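Local coordinates for protein Cyclo(L-leucyl-L-phenylalanyl) synthase (Streptomyces noursei, PDB 3OQV) that catalyses the ATP-independent formation of cyclodipeptides from two aminoacyl-tRNAs, a step in the biosynthesis of the antibacterial peptide albonoursin, at residues Ile34-Ser37 with Tyr42-Gln45; Thr48-Gln53 with Glu234-Ala239; Arg117-Leu122 with Val179-Pro184; Arg61-Tyr66 with Gly191-Pro196. All coordinates share one frame; numbering follows the deposited sequence.

Interaction 1: Ile34-Ser37 with Tyr42-Gln45; sequences IGIS and YFSQ. With DTD (dithiane diol), chain B.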
loop_
_atom_site.group_PDB
_atom_site.type_symbol
_atom_site.label_atom_id
_atom_site.label_comp_id
_atom_site.label_asym_id
_atom_site.label_seq_id
_atom_site.Cartn_x
_atom_site.Cartn_y
_atom_site.Cartn_z
ATOM N N ILE A 34 1.425 5.563 5.443
ATOM C CA ILE A 34 2.294 4.383 5.479
ATOM C C ILE A 34 1.500 3.146 5.094
ATOM O O ILE A 34 0.634 2.697 5.857
ATOM C CB ILE A 34 2.829 4.143 6.897
ATOM C CG1 ILE A 34 3.688 5.329 7.343
ATOM C CG2 ILE A 34 3.640 2.837 6.944
ATOM C CD1 ILE A 34 3.951 5.375 8.851
ATOM N N GLY A 35 1.701 2.681 3.862
ATOM C CA GLY A 35 0.988 1.524 3.363
ATOM C C GLY A 35 1.833 0.293 3.600
ATOM O O GLY A 35 3.042 0.316 3.378
ATOM N N ILE A 36 1.214 -0.743 4.164
ATOM C CA ILE A 36 1.927 -1.936 4.579
ATOM C C ILE A 36 1.325 -3.136 3.857
ATOM O O ILE A 36 0.202 -3.528 4.138
ATOM C CB ILE A 36 1.814 -2.159 6.103
ATOM C CG1 ILE A 36 2.424 -0.963 6.838
ATOM C CG2 ILE A 36 2.549 -3.444 6.498
ATOM C CD1 ILE A 36 2.330 -1.019 8.339
ATOM N N SER A 37 2.045 -3.676 2.881
ATOM C CA SER A 37 1.567 -4.849 2.183
ATOM C C SER A 37 1.970 -6.093 2.955
ATOM O O SER A 37 2.956 -6.086 3.686
ATOM C CB SER A 37 2.108 -4.905 0.757
ATOM O OG SER A 37 3.328 -5.609 0.701
ATOM N N TYR A 42 10.307 -5.256 4.207
ATOM C CA TYR A 42 10.772 -4.060 4.887
ATOM C C TYR A 42 10.135 -3.921 6.260
ATOM O O TYR A 42 10.777 -3.461 7.203
ATOM C CB TYR A 42 10.466 -2.824 4.052
ATOM C CG TYR A 42 11.631 -2.362 3.215
ATOM C CD1 TYR A 42 11.732 -2.715 1.872
ATOM C CD2 TYR A 42 12.629 -1.562 3.763
ATOM C CE1 TYR A 42 12.799 -2.278 1.095
ATOM C CE2 TYR A 42 13.697 -1.122 2.997
ATOM C CZ TYR A 42 13.778 -1.484 1.668
ATOM O OH TYR A 42 14.841 -1.055 0.912
ATOM N N PHE A 43 8.866 -4.310 6.363
ATOM C CA PHE A 43 8.068 -4.042 7.561
ATOM C C PHE A 43 8.207 -5.143 8.617
ATOM O O PHE A 43 7.236 -5.801 8.998
ATOM C CB PHE A 43 6.598 -3.776 7.200
ATOM C CG PHE A 43 6.351 -2.384 6.670
ATOM C CD1 PHE A 43 6.348 -1.292 7.523
ATOM C CD2 PHE A 43 6.210 -2.162 5.312
ATOM C CE1 PHE A 43 6.145 0.004 7.029
ATOM C CE2 PHE A 43 6.027 -0.883 4.808
ATOM C CZ PHE A 43 5.983 0.202 5.671
ATOM N N SER A 44 9.440 -5.334 9.076
ATOM C CA SER A 44 9.703 -5.864 10.408
ATOM C C SER A 44 9.215 -4.911 11.497
ATOM O O SER A 44 9.008 -3.717 11.254
ATOM C CB SER A 44 11.201 -6.110 10.582
ATOM O OG SER A 44 11.925 -4.891 10.533
ATOM N N GLN A 45 9.107 -5.421 12.719
ATOM C CA GLN A 45 8.817 -4.558 13.853
ATOM C C GLN A 45 9.835 -3.430 13.973
ATOM O O GLN A 45 9.460 -2.265 14.125
ATOM C CB GLN A 45 8.746 -5.344 15.160
ATOM C CG GLN A 45 8.272 -4.488 16.328
ATOM C CD GLN A 45 7.910 -5.313 17.540
ATOM O OE1 GLN A 45 7.630 -6.509 17.430
ATOM N NE2 GLN A 45 7.948 -4.689 18.714
HETATM S S1 DTD B . -0.183 2.299 -1.598
HETATM C C1 DTD B . 1.395 1.738 -2.147
HETATM C C2 DTD B . 2.138 1.190 -0.937
HETATM O O2 DTD B . 3.549 1.187 -1.191
HETATM C C3 DTD B . 1.619 -0.208 -0.613
HETATM O O3 DTD B . 2.649 -1.026 -0.041
HETATM C C4 DTD B . 0.438 -0.135 0.347
HETATM S S4 DTD B . -0.822 0.931 -0.283
#

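Interaction 2: Thr48-Gln53 with Glu234-Ala239; sequences TVMLLQ and ELADAA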
loop_
_atom_site.group_PDB
_atom_site.type_symbol
_atom_site.label_atom_id
_atom_site.label_comp_id
_atom_site.label_asym_id
_atom_site.label_seq_id
_atom_site.Cartn_x
_atom_site.Cartn_y
_atom_site.Cartn_z
ATOM N N THR A 48 9.249 -0.897 11.233
ATOM C CA THR A 48 7.965 -0.244 11.448
ATOM C C THR A 48 8.077 0.830 12.523
ATOM O O THR A 48 7.684 1.984 12.306
ATOM C CB THR A 48 6.864 -1.259 11.822
ATOM O OG1 THR A 48 6.801 -2.275 10.815
ATOM C CG2 THR A 48 5.509 -0.564 11.912
ATOM N N VAL A 49 8.706 0.476 13.640
ATOM C CA VAL A 49 8.849 1.407 14.752
ATOM C C VAL A 49 9.596 2.673 14.343
ATOM O O VAL A 49 9.141 3.784 14.623
ATOM C CB VAL A 49 9.542 0.743 15.958
ATOM C CG1 VAL A 49 9.909 1.779 17.003
ATOM C CG2 VAL A 49 8.623 -0.318 16.569
ATOM N N MET A 50 10.722 2.509 13.652
ATOM C CA MET A 50 11.511 3.663 13.221
ATOM C C MET A 50 10.718 4.556 12.267
ATOM O O MET A 50 10.796 5.782 12.342
ATOM C CB MET A 50 12.820 3.216 12.567
ATOM C CG MET A 50 13.917 2.839 13.560
ATOM S SD MET A 50 15.501 3.610 13.155
ATOM C CE MET A 50 15.652 3.182 11.413
ATOM N N LEU A 51 9.963 3.935 11.368
ATOM C CA LEU A 51 9.165 4.675 10.404
ATOM C C LEU A 51 8.018 5.438 11.075
ATOM O O LEU A 51 7.766 6.605 10.760
ATOM C CB LEU A 51 8.632 3.739 9.317
ATOM C CG LEU A 51 7.730 4.386 8.263
ATOM C CD1 LEU A 51 8.389 5.629 7.648
ATOM C CD2 LEU A 51 7.351 3.363 7.191
ATOM N N LEU A 52 7.318 4.769 11.985
ATOM C CA LEU A 52 6.287 5.417 12.787
ATOM C C LEU A 52 6.827 6.627 13.548
ATOM O O LEU A 52 6.177 7.676 13.606
ATOM C CB LEU A 52 5.656 4.423 13.765
ATOM C CG LEU A 52 4.758 3.353 13.148
ATOM C CD1 LEU A 52 4.283 2.353 14.205
ATOM C CD2 LEU A 52 3.573 4.013 12.447
ATOM N N GLN A 53 8.011 6.479 14.136
ATOM C CA GLN A 53 8.608 7.556 14.911
ATOM C C GLN A 53 8.981 8.707 13.984
ATOM O O GLN A 53 8.711 9.872 14.272
ATOM C CB GLN A 53 9.855 7.057 15.639
ATOM C CG GLN A 53 9.565 6.120 16.798
ATOM C CD GLN A 53 10.830 5.550 17.411
ATOM O OE1 GLN A 53 11.674 4.984 16.712
ATOM N NE2 GLN A 53 10.969 5.693 18.725
ATOM N N GLU A 234 18.862 6.075 6.369
ATOM C CA GLU A 234 18.592 7.504 6.480
ATOM C C GLU A 234 17.645 7.811 7.635
ATOM O O GLU A 234 17.774 8.840 8.300
ATOM C CB GLU A 234 18.047 8.063 5.159
ATOM C CG GLU A 234 19.145 8.356 4.140
ATOM C CD GLU A 234 18.622 8.586 2.727
ATOM O OE1 GLU A 234 17.388 8.509 2.507
ATOM O OE2 GLU A 234 19.455 8.861 1.829
ATOM N N LEU A 235 16.697 6.910 7.876
ATOM C CA LEU A 235 15.933 6.932 9.113
ATOM C C LEU A 235 16.871 6.918 10.312
ATOM O O LEU A 235 16.899 7.863 11.098
ATOM C CB LEU A 235 14.977 5.741 9.177
ATOM C CG LEU A 235 13.721 5.840 8.311
ATOM C CD1 LEU A 235 12.679 4.821 8.749
ATOM C CD2 LEU A 235 13.151 7.245 8.362
ATOM N N ALA A 236 17.653 5.850 10.433
ATOM C CA ALA A 236 18.560 5.683 11.565
ATOM C C ALA A 236 19.551 6.835 11.616
ATOM O O ALA A 236 19.888 7.333 12.690
ATOM C CB ALA A 236 19.292 4.352 11.466
ATOM N N ASP A 237 19.981 7.275 10.439
ATOM C CA ASP A 237 20.797 8.480 10.297
ATOM C C ASP A 237 20.185 9.704 10.988
ATOM O O ASP A 237 20.896 10.491 11.614
ATOM C CB ASP A 237 21.015 8.777 8.812
ATOM C CG ASP A 237 22.385 9.342 8.528
ATOM O OD1 ASP A 237 23.381 8.668 8.863
ATOM O OD2 ASP A 237 22.461 10.458 7.965
ATOM N N ALA A 238 18.877 9.883 10.835
ATOM C CA ALA A 238 18.199 11.066 11.353
ATOM C C ALA A 238 17.824 10.880 12.818
ATOM O O ALA A 238 17.677 11.854 13.556
ATOM C CB ALA A 238 16.962 11.378 10.522
ATOM N N ALA A 239 17.670 9.624 13.232
ATOM C CA ALA A 239 17.321 9.302 14.612
ATOM C C ALA A 239 18.510 8.690 15.346
ATOM O O ALA A 239 19.578 9.300 15.438
ATOM C CB ALA A 239 16.125 8.361 14.654
#

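Interaction 3: Arg117-Leu122 with Val179-Pro184; sequences RSLSEL and VLAEAP. With DTD (dithiane diol), chain B.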
loop_
_atom_site.group_PDB
_atom_site.type_symbol
_atom_site.label_atom_id
_atom_site.label_comp_id
_atom_site.label_asym_id
_atom_site.label_seq_id
_atom_site.Cartn_x
_atom_site.Cartn_y
_atom_site.Cartn_z
ATOM N N ARG A 117 -5.859 1.341 9.749
ATOM C CA ARG A 117 -7.016 0.632 9.217
ATOM C C ARG A 117 -6.563 -0.374 8.170
ATOM O O ARG A 117 -5.522 -0.186 7.535
ATOM C CB ARG A 117 -8.012 1.620 8.602
ATOM C CG ARG A 117 -8.647 2.575 9.619
ATOM C CD ARG A 117 -9.617 3.525 8.941
ATOM N NE ARG A 117 -8.895 4.599 8.281
ATOM C CZ ARG A 117 -9.462 5.670 7.748
ATOM N NH1 ARG A 117 -10.782 5.765 7.700
ATOM N NH2 ARG A 117 -8.706 6.592 7.159
ATOM N N SER A 118 -7.346 -1.436 7.975
ATOM C CA SER A 118 -7.185 -2.299 6.805
ATOM C C SER A 118 -7.668 -1.583 5.546
ATOM O O SER A 118 -8.521 -0.704 5.625
ATOM C CB SER A 118 -7.996 -3.579 6.983
ATOM O OG SER A 118 -9.381 -3.273 7.065
ATOM N N LEU A 119 -7.167 -1.990 4.382
ATOM C CA LEU A 119 -7.701 -1.463 3.118
ATOM C C LEU A 119 -9.187 -1.809 2.971
ATOM O O LEU A 119 -9.992 -0.974 2.560
ATOM C CB LEU A 119 -6.904 -1.967 1.913
ATOM C CG LEU A 119 -7.273 -1.400 0.526
ATOM C CD1 LEU A 119 -7.334 0.139 0.525
ATOM C CD2 LEU A 119 -6.274 -1.868 -0.521
ATOM N N SER A 120 -9.568 -3.010 3.391
ATOM C CA SER A 120 -10.959 -3.413 3.265
ATOM C C SER A 120 -11.908 -2.518 4.064
ATOM O O SER A 120 -12.965 -2.158 3.565
ATOM C CB SER A 120 -11.153 -4.906 3.603
ATOM O OG SER A 120 -11.013 -5.128 4.986
ATOM N N GLU A 121 -11.481 -2.044 5.235
ATOM C CA GLU A 121 -12.289 -1.106 6.001
ATOM C C GLU A 121 -12.359 0.249 5.292
ATOM O O GLU A 121 -13.401 0.890 5.242
ATOM C CB GLU A 121 -11.689 -0.901 7.393
ATOM C CG GLU A 121 -12.560 -0.079 8.319
ATOM C CD GLU A 121 -11.882 0.191 9.648
ATOM O OE1 GLU A 121 -10.950 -0.572 9.995
ATOM O OE2 GLU A 121 -12.256 1.185 10.317
ATOM N N LEU A 122 -11.217 0.692 4.790
ATOM C CA LEU A 122 -11.105 1.976 4.125
ATOM C C LEU A 122 -12.000 1.996 2.880
ATOM O O LEU A 122 -12.601 3.031 2.525
ATOM C CB LEU A 122 -9.643 2.175 3.737
ATOM C CG LEU A 122 -9.266 3.515 3.126
ATOM C CD1 LEU A 122 -9.661 4.652 4.045
ATOM C CD2 LEU A 122 -7.760 3.536 2.885
ATOM N N VAL A 179 -4.129 -4.076 -7.480
ATOM C CA VAL A 179 -3.511 -2.775 -7.708
ATOM C C VAL A 179 -4.582 -1.685 -7.842
ATOM O O VAL A 179 -4.434 -0.602 -7.278
ATOM C CB VAL A 179 -2.613 -2.789 -8.956
ATOM C CG1 VAL A 179 -2.394 -1.354 -9.490
ATOM C CG2 VAL A 179 -1.265 -3.468 -8.638
ATOM N N LEU A 180 -5.678 -1.991 -8.536
ATOM C CA LEU A 180 -6.796 -1.052 -8.637
ATOM C C LEU A 180 -7.444 -0.711 -7.294
ATOM O O LEU A 180 -7.979 0.379 -7.142
ATOM C CB LEU A 180 -7.864 -1.544 -9.626
ATOM C CG LEU A 180 -7.391 -1.610 -11.079
ATOM C CD1 LEU A 180 -8.530 -1.998 -12.011
ATOM C CD2 LEU A 180 -6.751 -0.292 -11.515
ATOM N N ALA A 181 -7.478 -1.668 -6.363
ATOM C CA ALA A 181 -7.909 -1.387 -4.993
ATOM C C ALA A 181 -6.998 -0.373 -4.282
ATOM O O ALA A 181 -7.459 0.393 -3.439
ATOM C CB ALA A 181 -8.024 -2.695 -4.170
ATOM N N GLU A 182 -5.702 -0.420 -4.585
ATOM C CA GLU A 182 -4.695 0.447 -3.948
ATOM C C GLU A 182 -4.648 1.834 -4.582
ATOM O O GLU A 182 -4.154 2.792 -3.978
ATOM C CB GLU A 182 -3.308 -0.191 -4.072
ATOM C CG GLU A 182 -3.119 -1.431 -3.194
ATOM C CD GLU A 182 -1.668 -1.879 -3.135
ATOM O OE1 GLU A 182 -0.986 -1.810 -4.173
ATOM O OE2 GLU A 182 -1.184 -2.246 -2.042
ATOM N N ALA A 183 -5.144 1.927 -5.810
ATOM C CA ALA A 183 -4.909 3.096 -6.654
ATOM C C ALA A 183 -5.446 4.416 -6.083
ATOM O O ALA A 183 -4.793 5.450 -6.232
ATOM C CB ALA A 183 -5.462 2.859 -8.063
ATOM N N PRO A 184 -6.648 4.400 -5.472
ATOM C CA PRO A 184 -7.120 5.618 -4.801
ATOM C C PRO A 184 -6.084 6.197 -3.838
ATOM O O PRO A 184 -5.946 7.425 -3.733
ATOM C CB PRO A 184 -8.356 5.130 -4.038
ATOM C CG PRO A 184 -8.922 4.053 -4.966
ATOM C CD PRO A 184 -7.681 3.343 -5.487
HETATM S S1 DTD B . -0.183 2.299 -1.598
HETATM C C1 DTD B . 1.395 1.738 -2.147
HETATM C C2 DTD B . 2.138 1.190 -0.937
HETATM O O2 DTD B . 3.549 1.187 -1.191
HETATM C C3 DTD B . 1.619 -0.208 -0.613
HETATM O O3 DTD B . 2.649 -1.026 -0.041
HETATM C C4 DTD B . 0.438 -0.135 0.347
HETATM S S4 DTD B . -0.822 0.931 -0.283
#

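Interaction 4: Arg61-Tyr66 with Gly191-Pro196; sequences RTDVVY and GVFSVP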
loop_
_atom_site.group_PDB
_atom_site.type_symbol
_atom_site.label_atom_id
_atom_site.label_comp_id
_atom_site.label_asym_id
_atom_site.label_seq_id
_atom_site.Cartn_x
_atom_site.Cartn_y
_atom_site.Cartn_z
ATOM N N ARG A 61 -0.810 14.419 10.878
ATOM C CA ARG A 61 -1.626 13.211 10.865
ATOM C C ARG A 61 -0.924 12.116 10.078
ATOM O O ARG A 61 -0.233 12.388 9.105
ATOM C CB ARG A 61 -2.988 13.496 10.220
ATOM C CG ARG A 61 -3.692 14.728 10.774
ATOM C CD ARG A 61 -4.972 15.039 9.999
ATOM N NE ARG A 61 -5.829 13.866 9.857
ATOM C CZ ARG A 61 -6.682 13.441 10.786
ATOM N NH1 ARG A 61 -6.789 14.088 11.940
ATOM N NH2 ARG A 61 -7.413 12.350 10.568
ATOM N N THR A 62 -1.146 10.867 10.460
ATOM C CA THR A 62 -0.569 9.748 9.712
ATOM C C THR A 62 -1.601 8.637 9.631
ATOM O O THR A 62 -2.204 8.279 10.652
ATOM C CB THR A 62 0.697 9.187 10.401
ATOM O OG1 THR A 62 1.755 10.141 10.318
ATOM C CG2 THR A 62 1.161 7.903 9.710
ATOM N N ASP A 63 -1.881 8.163 8.419
ATOM C CA ASP A 63 -2.671 6.944 8.273
ATOM C C ASP A 63 -1.772 5.761 7.992
ATOM O O ASP A 63 -0.810 5.871 7.240
ATOM C CB ASP A 63 -3.715 7.095 7.169
ATOM C CG ASP A 63 -4.956 7.832 7.650
ATOM O OD1 ASP A 63 -5.923 7.165 8.074
ATOM O OD2 ASP A 63 -4.939 9.080 7.649
ATOM N N VAL A 64 -2.044 4.651 8.668
ATOM C CA VAL A 64 -1.373 3.392 8.377
ATOM C C VAL A 64 -2.414 2.436 7.817
ATOM O O VAL A 64 -3.469 2.209 8.432
ATOM C CB VAL A 64 -0.750 2.760 9.633
ATOM C CG1 VAL A 64 0.035 1.520 9.252
ATOM C CG2 VAL A 64 0.139 3.748 10.346
ATOM N N VAL A 65 -2.187 1.988 6.592
ATOM C CA VAL A 65 -3.145 1.130 5.926
ATOM C C VAL A 65 -2.437 -0.163 5.586
ATOM O O VAL A 65 -1.421 -0.168 4.893
ATOM C CB VAL A 65 -3.724 1.786 4.664
ATOM C CG1 VAL A 65 -4.736 0.868 3.983
ATOM C CG2 VAL A 65 -4.371 3.136 5.028
ATOM N N TYR A 66 -2.950 -1.265 6.119
ATOM C CA TYR A 66 -2.428 -2.556 5.734
ATOM C C TYR A 66 -3.333 -3.246 4.711
ATOM O O TYR A 66 -4.559 -3.130 4.761
ATOM C CB TYR A 66 -2.163 -3.427 6.963
ATOM C CG TYR A 66 -3.390 -3.830 7.738
ATOM C CD1 TYR A 66 -3.999 -5.062 7.503
ATOM C CD2 TYR A 66 -3.868 -3.046 8.783
ATOM C CE1 TYR A 66 -5.094 -5.475 8.232
ATOM C CE2 TYR A 66 -4.968 -3.471 9.550
ATOM C CZ TYR A 66 -5.567 -4.688 9.259
ATOM O OH TYR A 66 -6.655 -5.137 9.976
ATOM N N GLY A 191 -7.772 13.189 -1.297
ATOM C CA GLY A 191 -9.210 12.954 -1.343
ATOM C C GLY A 191 -9.651 11.774 -0.493
ATOM O O GLY A 191 -10.719 11.800 0.116
ATOM N N VAL A 192 -8.836 10.727 -0.460
ATOM C CA VAL A 192 -9.137 9.553 0.364
ATOM C C VAL A 192 -9.165 9.872 1.870
ATOM O O VAL A 192 -10.005 9.337 2.618
ATOM C CB VAL A 192 -8.143 8.403 0.076
ATOM C CG1 VAL A 192 -8.331 7.261 1.072
ATOM C CG2 VAL A 192 -8.355 7.863 -1.359
ATOM N N PHE A 193 -8.213 10.684 2.325
ATOM C CA PHE A 193 -8.030 10.920 3.757
ATOM C C PHE A 193 -8.494 12.320 4.156
ATOM O O PHE A 193 -8.276 12.744 5.292
ATOM C CB PHE A 193 -6.564 10.703 4.173
ATOM C CG PHE A 193 -6.087 9.304 3.956
ATOM C CD1 PHE A 193 -6.506 8.278 4.801
ATOM C CD2 PHE A 193 -5.324 8.984 2.840
ATOM C CE1 PHE A 193 -6.116 6.960 4.579
ATOM C CE2 PHE A 193 -4.927 7.668 2.604
ATOM C CZ PHE A 193 -5.326 6.655 3.472
ATOM N N SER A 194 -9.036 13.060 3.191
ATOM C CA SER A 194 -9.531 14.430 3.410
ATOM C C SER A 194 -8.490 15.362 4.035
ATOM O O SER A 194 -8.738 15.998 5.073
ATOM C CB SER A 194 -10.808 14.435 4.276
ATOM O OG SER A 194 -11.621 13.297 4.048
ATOM N N VAL A 195 -7.352 15.501 3.367
ATOM C CA VAL A 195 -6.301 16.389 3.827
ATOM C C VAL A 195 -5.787 17.149 2.626
ATOM O O VAL A 195 -5.959 16.701 1.486
ATOM C CB VAL A 195 -5.132 15.597 4.448
ATOM C CG1 VAL A 195 -5.521 15.059 5.821
ATOM C CG2 VAL A 195 -4.695 14.470 3.509
ATOM N N PRO A 196 -5.202 18.335 2.859
ATOM C CA PRO A 196 -4.837 19.183 1.727
ATOM C C PRO A 196 -3.650 18.597 0.964
ATOM O O PRO A 196 -3.540 18.781 -0.242
ATOM C CB PRO A 196 -4.437 20.511 2.385
ATOM C CG PRO A 196 -4.970 20.444 3.796
ATOM C CD PRO A 196 -4.967 18.993 4.155
#

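Interaction 1: Ile34-Ser37 with Tyr42-Gln45
Phe43, in the loop that follows strand 29-37, lays its ring against the aliphatic side chains of Ile36 and Ile34. One face of the ring takes Ile36 CG1, which sits 3.8 Å from the ring centroid and only 9° off the normal, a well-centred CH-pi contact. The rest of Ile36 spreads over the same ring: CG2 lies by Phe43 CG at 4.0 Å, and CD1 lies by CD1 of the phenylalanine at 4.1 Å. A beta-branched residue suits this place because its two arms cover more of the ring than a single unbranched chain would. Ile34 adds a smaller patch, its CG2 reaching Phe43 CZ at 3.7 Å; that methyl is held anti to the backbone N, while CG1 lies beside that N (chi1 -62°). Between the two isoleucines Gly35 O approaches the ring obliquely, 3.5 Å from Phe43 CE2. Phe43 is the centre of an inverse gamma turn, from which its side chain is directed at the strand. Across the strand from the phenylalanine, Gly35 CA meets the dithiane diol at C4, 3.5 Å away, where any CB would collide with the ligand. Ser37, the inferred nucleophile, follows two residues on. Helix 45-58 covers Phe43 and Ile34 through Leu51, helix 82-107 packs on Ile36 through Leu96 and Leu100, and strand 59-67 pairs with this strand by backbone hydrogen bonds.

Interaction 2: Thr48-Gln53 with Glu234-Ala239
Met50 of helix 45-58 reaches across to Leu235 and Ala236 of the C-terminal helix 232-238. Its CB begins the contact 4.1 Å from Leu235 CD1. From there CG stands beside the backbone N (chi1 -80°), and bends at the next two torsions carry the chain over the neighbouring helix. The sulfur, SD, comes to 4.0 Å from Ala236 CA. At the tip, the methyl CE settles where the two partners join: it lies 3.5 Å from Leu235 CB, tighter than usual for two carbons, and 3.8 Å from Ala236 CB. A small alanine lets the methionine come this close to the helix backbone, while the flexible thioether can follow its contour. Leu235, in return, runs antiparallel to the methionine chain until its CD1 lies 3.9 Å from Leu51 N. The segment axes approach to 10.2 Å and cross at 59°. Were Met50 cut back to an alanine, a gap would probably open over Leu235 CB and Ala236, leaving Leu235 CD1 and Leu51 to carry most of the packing between these segments. No hydrogen bond joins the two segments, so their contact rests on apolar packing alone.

Interaction 3: Arg117-Leu122 with Val179-Pro184
Leu119 meets Ala181 and Glu182 where the edge strand 114-118 of the Rossmann-fold sheet turns into helix 119-122, which faces the long helix 169-193. The packed part rests on one side chain, Leu119. With CG anti to the backbone N (chi1 -175°), both methyls are presented to the opposite helix: CD2 lies 3.9 Å from Ala181 O, 4.1 Å from Ala181 CB and 4.2 Å from Glu182 CG, while CD1 also borders Ala181 O. Leucine suits this buried place because its two methyls can span neighbouring residues of a helix, and alanine because its short side chain lets them approach the main chain. Ala181 O, though covered by methyls, is satisfied by a hydrogen bond from the Tyr128 hydroxyl. Farther back, Ser118 caps helix 119-122, its OG accepting from Glu121 N at 3.0 Å, and Glu121 itself lies exposed on the side away from helix 169-193. Glu182 takes part in both the packing and the pocket. Its CG belongs to the apolar patch, whereas the extended chain beyond takes the carboxylate toward the ligand, near the inferred nucleophile Ser37; by similarity this glutamate could have a critical role in the catalytic mechanism. There Glu182 OE2 stands 3.6 Å from C4 of the dithiane diol.

Interaction 4: Arg61-Tyr66 with Gly191-Pro196
The Phe193 ring meets the Asp63 carboxylate with their planes 35° apart, an oblique approach in which Asp63 CG comes to 3.3 Å from Phe193 CD1. One face of the ring is covered by Val192 CG1 from its own helix, 3.7 Å above the plane and over the centre. Val65 CG2 meets the ring edge, 4.0 Å from Phe193 CZ. With Asp63 CG beside its backbone N (chi1 -81°), the carboxylate lies along CD1 and CE1. It can lie against a ring because its oxygens are satisfied elsewhere: OD1 forms salt bridges with Arg115 and Arg117, and OD2 is hydrogen-bonded to His31. In the Rossmann fold this contact joins strand 59-67, inside the parallel sheet, to the C-terminal end of helix 169-193, where Ser194 leaves helical geometry with positive phi. Without the Phe193 ring, as with an alanine here, the Asp63 carboxylate and Val65 CG2 would probably lose their apolar cover. Beyond the helix, Val195 reaches back to the start of the strand, its CG1 4.2 Å from Arg61 CD. Arginine fits this exposed position because its CD methylene can pack on the valine while its charged guanidinium remains at the surface.

In the fold
From the N terminus, strand 29-37 runs into the short loop closed by interaction 1, which ends on the first residue of helix 45-58. Interaction 2 then opens on that helix and closes only at the C-terminal helix, so interactions 3 and 4 both nest within its long loop. Interaction 4 opens on strand 59-67 and closes at the end of helix 169-193; interaction 3, from strand 114-118 to the middle of the same helix, is nested inside it. Strands 29-37, 59-67 and 114-118 are neighbours in the parallel sheet, linking interactions 1, 4 and 3 through backbone hydrogen bonds. Interactions 1 and 3 also meet the same bound dithiane diol, and Leu51 packs on Phe43 between interactions 1 and 2.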